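Local coordinates for protein colicin-D (Escherichia coli, PDB 5ZNM) that kills Escherichia coli and close relatives as a plasmid-encoded tRNase toxin that stops protein synthesis, represented here by its central and C-terminal RNase domains, at residues A185-T197 and P205-P217. Numbering follows the deposited sequence.
Sequences AVRDTATGLDKIT and PSRTILVNPVPQP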
ATOM      1  N   ALA A 185     -14.235 -20.669  -2.449  1.00 17.27           N
ATOM      2  CA  ALA A 185     -14.770 -20.041  -3.648  1.00 19.34           C
ATOM      3  C   ALA A 185     -14.871 -21.058  -4.781  1.00 25.10           C
ATOM      4  O   ALA A 185     -14.095 -22.011  -4.846  1.00 27.52           O
ATOM      5  CB  ALA A 185     -13.893 -18.865  -4.070  1.00 23.70           C
ATOM      6  N   VAL A 186     -15.846 -20.854  -5.675  1.00 19.27           N
ATOM      7  CA  VAL A 186     -16.032 -21.708  -6.848  1.00 21.42           C
ATOM      8  C   VAL A 186     -15.467 -21.001  -8.068  1.00 23.43           C
ATOM      9  O   VAL A 186     -15.794 -19.837  -8.327  1.00 20.52           O
ATOM     10  CB  VAL A 186     -17.513 -22.052  -7.080  1.00 24.19           C
ATOM     11  CG1 VAL A 186     -17.652 -22.854  -8.365  1.00 22.87           C
ATOM     12  CG2 VAL A 186     -18.089 -22.802  -5.900  1.00 24.11           C
ATOM     13  N   ARG A 187     -14.624 -21.701  -8.829  1.00 21.35           N
ATOM     14  CA  ARG A 187     -14.086 -21.138 -10.057  1.00 22.37           C
ATOM     15  C   ARG A 187     -15.125 -21.233 -11.165  1.00 26.62           C
ATOM     16  O   ARG A 187     -15.642 -22.316 -11.458  1.00 26.17           O
ATOM     17  CB  ARG A 187     -12.798 -21.858 -10.456  1.00 19.25           C
ATOM     18  CG  ARG A 187     -12.275 -21.563 -11.862  1.00 23.01           C
ATOM     19  CD  ARG A 187     -11.670 -20.148 -11.990  1.00 20.65           C
ATOM     20  NE  ARG A 187     -10.828 -19.752 -10.858  1.00 22.05           N
ATOM     21  CZ  ARG A 187      -9.512 -19.958 -10.765  1.00 23.08           C
ATOM     22  NH1 ARG A 187      -8.849 -20.598 -11.728  1.00 25.51           N
ATOM     23  NH2 ARG A 187      -8.852 -19.530  -9.696  1.00 22.84           N
ATOM     24  N   ASP A 188     -15.433 -20.090 -11.768  1.00 20.10           N
ATOM     25  CA  ASP A 188     -16.305 -20.014 -12.932  1.00 23.48           C
ATOM     26  C   ASP A 188     -15.437 -20.194 -14.175  1.00 25.46           C
ATOM     27  O   ASP A 188     -14.625 -19.324 -14.504  1.00 23.67           O
ATOM     28  CB  ASP A 188     -17.042 -18.677 -12.950  1.00 20.70           C
ATOM     29  CG  ASP A 188     -18.041 -18.570 -14.091  1.00 29.43           C
ATOM     30  OD1 ASP A 188     -17.975 -19.376 -15.044  1.00 26.80           O
ATOM     31  OD2 ASP A 188     -18.894 -17.667 -14.036  1.00 33.93           O
ATOM     32  N   THR A 189     -15.613 -21.318 -14.868  1.00 23.12           N
ATOM     33  CA  THR A 189     -14.780 -21.596 -16.030  1.00 24.97           C
ATOM     34  C   THR A 189     -15.098 -20.676 -17.200  1.00 26.87           C
ATOM     35  O   THR A 189     -14.275 -20.544 -18.110  1.00 30.54           O
ATOM     36  CB  THR A 189     -14.919 -23.069 -16.452  1.00 29.65           C
ATOM     37  OG1 THR A 189     -16.299 -23.402 -16.643  1.00 29.62           O
ATOM     38  CG2 THR A 189     -14.356 -23.996 -15.379  1.00 29.62           C
ATOM     39  N   ALA A 190     -16.261 -20.030 -17.201  1.00 25.90           N
ATOM     40  CA  ALA A 190     -16.588 -19.128 -18.299  1.00 24.69           C
ATOM     41  C   ALA A 190     -15.895 -17.776 -18.159  1.00 29.36           C
ATOM     42  O   ALA A 190     -15.537 -17.161 -19.169  1.00 27.42           O
ATOM     43  CB  ALA A 190     -18.099 -18.928 -18.386  1.00 25.14           C
ATOM     44  N   THR A 191     -15.701 -17.294 -16.934  1.00 19.38           N
ATOM     45  CA  THR A 191     -15.101 -15.981 -16.724  1.00 20.16           C
ATOM     46  C   THR A 191     -13.682 -16.031 -16.195  1.00 21.36           C
ATOM     47  O   THR A 191     -12.979 -15.023 -16.292  1.00 24.95           O
ATOM     48  CB  THR A 191     -15.920 -15.151 -15.724  1.00 24.10           C
ATOM     49  OG1 THR A 191     -15.932 -15.819 -14.447  1.00 22.90           O
ATOM     50  CG2 THR A 191     -17.349 -14.927 -16.215  1.00 25.77           C
ATOM     51  N   GLY A 192     -13.267 -17.136 -15.584  1.00 19.06           N
ATOM     52  CA  GLY A 192     -12.009 -17.135 -14.864  1.00 22.69           C
ATOM     53  C   GLY A 192     -12.039 -16.404 -13.539  1.00 23.19           C
ATOM     54  O   GLY A 192     -10.976 -16.159 -12.965  1.00 22.70           O
ATOM     55  N   LEU A 193     -13.223 -16.027 -13.045  1.00 19.92           N
ATOM     56  CA  LEU A 193     -13.400 -15.445 -11.720  1.00 18.93           C
ATOM     57  C   LEU A 193     -13.833 -16.519 -10.730  1.00 20.06           C
ATOM     58  O   LEU A 193     -14.296 -17.598 -11.107  1.00 25.49           O
ATOM     59  CB  LEU A 193     -14.458 -14.329 -11.729  1.00 17.01           C
ATOM     60  CG  LEU A 193     -14.225 -13.127 -12.646  1.00 21.74           C
ATOM     61  CD1 LEU A 193     -15.462 -12.222 -12.656  1.00 23.11           C
ATOM     62  CD2 LEU A 193     -12.964 -12.352 -12.242  1.00 28.23           C
ATOM     63  N   ASP A 194     -13.695 -16.207  -9.448  1.00 18.44           N
ATOM     64  CA  ASP A 194     -14.208 -17.089  -8.415  1.00 20.85           C
ATOM     65  C   ASP A 194     -15.437 -16.465  -7.780  1.00 19.73           C
ATOM     66  O   ASP A 194     -15.684 -15.259  -7.896  1.00 20.69           O
ATOM     67  CB  ASP A 194     -13.153 -17.381  -7.351  1.00 19.15           C
ATOM     68  CG  ASP A 194     -11.972 -18.136  -7.914  1.00 31.57           C
ATOM     69  OD1 ASP A 194     -12.172 -19.249  -8.460  1.00 27.99           O
ATOM     70  OD2 ASP A 194     -10.848 -17.604  -7.826  1.00 34.59           O
ATOM     71  N   LYS A 195     -16.218 -17.303  -7.108  1.00 20.94           N
ATOM     72  CA  LYS A 195     -17.430 -16.819  -6.461  1.00 19.78           C
ATOM     73  C   LYS A 195     -17.529 -17.420  -5.073  1.00 17.10           C
ATOM     74  O   LYS A 195     -17.362 -18.633  -4.905  1.00 22.26           O
ATOM     75  CB  LYS A 195     -18.673 -17.171  -7.288  1.00 23.16           C
ATOM     76  CG  LYS A 195     -19.995 -16.664  -6.705  1.00 36.42           C
ATOM     77  CD  LYS A 195     -21.096 -16.720  -7.769  1.00 39.85           C
ATOM     78  CE  LYS A 195     -22.462 -17.019  -7.180  1.00 43.76           C
ATOM     79  NZ  LYS A 195     -23.541 -16.932  -8.210  1.00 45.15           N
ATOM     80  N   ILE A 196     -17.792 -16.560  -4.094  1.00 17.22           N
ATOM     81  CA  ILE A 196     -18.133 -16.957  -2.732  1.00 18.12           C
ATOM     82  C   ILE A 196     -19.591 -16.578  -2.494  1.00 21.38           C
ATOM     83  O   ILE A 196     -20.032 -15.498  -2.900  1.00 21.77           O
ATOM     84  CB  ILE A 196     -17.191 -16.275  -1.716  1.00 16.66           C
ATOM     85  CG1 ILE A 196     -15.792 -16.904  -1.801  1.00 17.48           C
ATOM     86  CG2 ILE A 196     -17.732 -16.370  -0.309  1.00 17.20           C
ATOM     87  CD1 ILE A 196     -14.713 -16.022  -1.184  1.00 21.44           C
ATOM     88  N   THR A 197     -20.358 -17.473  -1.881  1.00 20.27           N
ATOM     89  CA  THR A 197     -21.758 -17.171  -1.602  1.00 24.30           C
ATOM     90  C   THR A 197     -22.000 -17.174  -0.103  1.00 22.91           C
ATOM     91  O   THR A 197     -21.578 -18.101   0.599  1.00 26.83           O
ATOM     92  CB  THR A 197     -22.696 -18.156  -2.292  1.00 23.33           C
ATOM     93  OG1 THR A 197     -22.398 -19.488  -1.856  1.00 25.78           O
ATOM     94  CG2 THR A 197     -22.545 -18.061  -3.813  1.00 18.68           C
ATOM     95  N   PRO A 205     -31.121 -11.383   1.325  1.00 15.68           N
ATOM     96  CA  PRO A 205     -31.002 -12.631   0.551  1.00 14.40           C
ATOM     97  C   PRO A 205     -29.579 -13.168   0.578  1.00 16.55           C
ATOM     98  O   PRO A 205     -28.684 -12.521   1.135  1.00 18.56           O
ATOM     99  CB  PRO A 205     -31.371 -12.203  -0.881  1.00 23.44           C
ATOM    100  CG  PRO A 205     -30.983 -10.721  -0.898  1.00 21.22           C
ATOM    101  CD  PRO A 205     -31.340 -10.220   0.450  1.00 18.37           C
ATOM    102  N   SER A 206     -29.355 -14.339  -0.016  1.00 18.28           N
ATOM    103  CA  SER A 206     -28.008 -14.836  -0.226  1.00 17.43           C
ATOM    104  C   SER A 206     -27.190 -13.783  -0.952  1.00 18.99           C
ATOM    105  O   SER A 206     -27.707 -13.056  -1.800  1.00 22.28           O
ATOM    106  CB  SER A 206     -28.017 -16.128  -1.059  1.00 16.46           C
ATOM    107  OG  SER A 206     -28.962 -17.067  -0.548  1.00 23.76           O
ATOM    108  N   ARG A 207     -25.899 -13.714  -0.625  1.00 18.95           N
ATOM    109  CA  ARG A 207     -25.015 -12.679  -1.149  1.00 23.06           C
ATOM    110  C   ARG A 207     -23.907 -13.339  -1.954  1.00 25.27           C
ATOM    111  O   ARG A 207     -23.169 -14.185  -1.433  1.00 21.84           O
ATOM    112  CB  ARG A 207     -24.433 -11.845  -0.011  1.00 20.91           C
ATOM    113  CG  ARG A 207     -24.195 -10.355  -0.305  1.00 31.66           C
ATOM    114  CD  ARG A 207     -24.099 -10.011  -1.778  1.00 33.80           C
ATOM    115  NE  ARG A 207     -24.231  -8.572  -2.008  1.00 35.08           N
ATOM    116  CZ  ARG A 207     -23.774  -7.936  -3.083  1.00 31.79           C
ATOM    117  NH1 ARG A 207     -23.128  -8.601  -4.040  1.00 22.47           N
ATOM    118  NH2 ARG A 207     -23.960  -6.630  -3.201  1.00 25.85           N
ATOM    119  N   THR A 208     -23.775 -12.930  -3.207  1.00 17.51           N
ATOM    120  CA  THR A 208     -22.664 -13.333  -4.058  1.00 19.12           C
ATOM    121  C   THR A 208     -21.502 -12.347  -3.940  1.00 19.48           C
ATOM    122  O   THR A 208     -21.702 -11.136  -4.072  1.00 21.85           O
ATOM    123  CB  THR A 208     -23.139 -13.393  -5.501  1.00 23.65           C
ATOM    124  OG1 THR A 208     -24.111 -14.440  -5.635  1.00 29.18           O
ATOM    125  CG2 THR A 208     -21.956 -13.621  -6.424  1.00 22.60           C
ATOM    126  N   ILE A 209     -20.294 -12.859  -3.704  1.00 17.98           N
ATOM    127  CA  ILE A 209     -19.082 -12.039  -3.706  1.00 14.73           C
ATOM    128  C   ILE A 209     -18.180 -12.579  -4.795  1.00 17.24           C
ATOM    129  O   ILE A 209     -17.934 -13.786  -4.846  1.00 17.43           O
ATOM    130  CB  ILE A 209     -18.362 -12.065  -2.345  1.00 17.17           C
ATOM    131  CG1 ILE A 209     -19.261 -11.467  -1.261  1.00 23.68           C
ATOM    132  CG2 ILE A 209     -17.025 -11.312  -2.413  1.00 16.11           C
ATOM    133  CD1 ILE A 209     -18.916 -11.961   0.111  1.00 26.27           C
ATOM    134  N   LEU A 210     -17.748 -11.705  -5.695  1.00 19.35           N
ATOM    135  CA  LEU A 210     -16.843 -12.092  -6.769  1.00 20.15           C
ATOM    136  C   LEU A 210     -15.402 -12.035  -6.273  1.00 21.71           C
ATOM    137  O   LEU A 210     -15.059 -11.223  -5.413  1.00 18.53           O
ATOM    138  CB  LEU A 210     -17.019 -11.162  -7.972  1.00 16.14           C
ATOM    139  CG  LEU A 210     -18.413 -11.156  -8.598  1.00 22.91           C
ATOM    140  CD1 LEU A 210     -18.513 -10.113  -9.696  1.00 23.76           C
ATOM    141  CD2 LEU A 210     -18.762 -12.531  -9.140  1.00 26.19           C
ATOM    142  N   VAL A 211     -14.550 -12.891  -6.827  1.00 17.51           N
ATOM    143  CA  VAL A 211     -13.128 -12.833  -6.503  1.00 15.78           C
ATOM    144  C   VAL A 211     -12.363 -12.730  -7.809  1.00 16.95           C
ATOM    145  O   VAL A 211     -12.513 -13.591  -8.684  1.00 18.42           O
ATOM    146  CB  VAL A 211     -12.660 -14.055  -5.697  1.00 20.79           C
ATOM    147  CG1 VAL A 211     -11.200 -13.916  -5.334  1.00 22.41           C
ATOM    148  CG2 VAL A 211     -13.481 -14.222  -4.431  1.00 17.78           C
ATOM    149  N   ASN A 212     -11.566 -11.670  -7.951  1.00 17.20           N
ATOM    150  CA  ASN A 212     -10.639 -11.569  -9.067  1.00 18.73           C
ATOM    151  C   ASN A 212      -9.351 -12.291  -8.652  1.00 17.89           C
ATOM    152  O   ASN A 212      -8.645 -11.785  -7.785  1.00 19.16           O
ATOM    153  CB  ASN A 212     -10.364 -10.106  -9.411  1.00 19.92           C
ATOM    154  CG  ASN A 212      -9.501  -9.944 -10.652  1.00 21.77           C
ATOM    155  OD1 ASN A 212      -8.869 -10.896 -11.140  1.00 17.82           O
ATOM    156  ND2 ASN A 212      -9.440  -8.716 -11.150  1.00 18.79           N
ATOM    157  N   PRO A 213      -9.035 -13.452  -9.195  1.00 17.40           N
ATOM    158  CA  PRO A 213      -7.872 -14.197  -8.711  1.00 18.96           C
ATOM    159  C   PRO A 213      -6.538 -13.638  -9.172  1.00 21.38           C
ATOM    160  O   PRO A 213      -5.509 -14.115  -8.691  1.00 21.54           O
ATOM    161  CB  PRO A 213      -8.097 -15.612  -9.271  1.00 19.80           C
ATOM    162  CG  PRO A 213      -8.930 -15.432 -10.446  1.00 21.95           C
ATOM    163  CD  PRO A 213      -9.744 -14.180 -10.260  1.00 12.93           C
ATOM    164  N   VAL A 214      -6.509 -12.646 -10.056  1.00 16.89           N
ATOM    165  CA  VAL A 214      -5.262 -12.053 -10.528  1.00 19.32           C
ATOM    166  C   VAL A 214      -4.861 -10.954  -9.551  1.00 19.51           C
ATOM    167  O   VAL A 214      -5.626  -9.994  -9.377  1.00 20.48           O
ATOM    168  CB  VAL A 214      -5.414 -11.485 -11.943  1.00 19.35           C
ATOM    169  CG1 VAL A 214      -4.073 -10.955 -12.439  1.00 16.45           C
ATOM    170  CG2 VAL A 214      -5.978 -12.539 -12.910  1.00 21.92           C
ATOM    171  N   PRO A 215      -3.673 -11.024  -8.936  1.00 17.15           N
ATOM    172  CA  PRO A 215      -3.227  -9.914  -8.086  1.00 19.22           C
ATOM    173  C   PRO A 215      -3.289  -8.607  -8.853  1.00 18.62           C
ATOM    174  O   PRO A 215      -2.969  -8.543 -10.040  1.00 18.55           O
ATOM    175  CB  PRO A 215      -1.787 -10.296  -7.717  1.00 18.10           C
ATOM    176  CG  PRO A 215      -1.773 -11.830  -7.844  1.00 15.06           C
ATOM    177  CD  PRO A 215      -2.659 -12.096  -9.030  1.00 13.95           C
ATOM    178  N   GLN A 216      -3.759  -7.567  -8.181  1.00 18.58           N
ATOM    179  CA  GLN A 216      -3.959  -6.316  -8.883  1.00 20.01           C
ATOM    180  C   GLN A 216      -3.928  -5.150  -7.904  1.00 24.94           C
ATOM    181  O   GLN A 216      -4.983  -4.582  -7.572  1.00 26.61           O
ATOM    182  CB  GLN A 216      -5.286  -6.342  -9.633  1.00 21.80           C
ATOM    183  CG  GLN A 216      -5.334  -5.447 -10.848  1.00 23.76           C
ATOM    184  CD  GLN A 216      -6.500  -5.823 -11.740  1.00 28.27           C
ATOM    185  OE1 GLN A 216      -7.632  -5.430 -11.473  1.00 21.85           O
ATOM    186  NE2 GLN A 216      -6.236  -6.625 -12.778  1.00 21.78           N
ATOM    187  N   PRO A 217      -2.748  -4.768  -7.417  1.00 23.78           N
ATOM    188  CA  PRO A 217      -2.672  -3.605  -6.513  1.00 22.06           C
ATOM    189  C   PRO A 217      -3.100  -2.302  -7.171  1.00 28.36           C
ATOM    190  O   PRO A 217      -3.511  -1.368  -6.470  1.00 27.59           O
ATOM    191  CB  PRO A 217      -1.191  -3.585  -6.101  1.00 23.58           C
ATOM    192  CG  PRO A 217      -0.486  -4.277  -7.214  1.00 23.88           C
ATOM    193  CD  PRO A 217      -1.425  -5.358  -7.675  1.00 21.70           C
TER
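Asp194 pairs with Val211 and Ile196 with Ile209, the two hydrogen-bonded pairs of an antiparallel beta hairpin in the central, pyocin-like part of colicin D. Each pair closes a two-bond ring; Ile196 N reaches Ile209 O at 2.9 Å, and Ile209 N returns to Ile196 O at 2.8 Å. The hairpin illustrates how one ladder serves two faces. On one, Ile196 CD1 lies against Val211 CG2 (3.9 Å), and CB of Asp194 packs on CB of Val211 (3.7 Å); Phe262 from strand 262-267 continues the apolar part of this face over Ile196 and Ile209. On the other, where Leu210 packs on Val41 of helix 32-42, Lys195 has CG anti to its backbone N (chi1 -178°), which sends its aliphatic chain across Thr208, whose CG2 comes within a tight 3.5 Å of Lys195 CD. Past the ladder, the Pro213 ring packs against the end of the 188-192 turn, its CD near Leu193 and its CG 3.3 Å from Gly192 O, the oxygen hydrogen-bonded to Tyr30 OH. Farther out, Arg187 on the adjoining strand steadies the Asp194 carboxylate through a salt bridge: NE meets OD1 at 2.8 Å, from above the carboxylate plane.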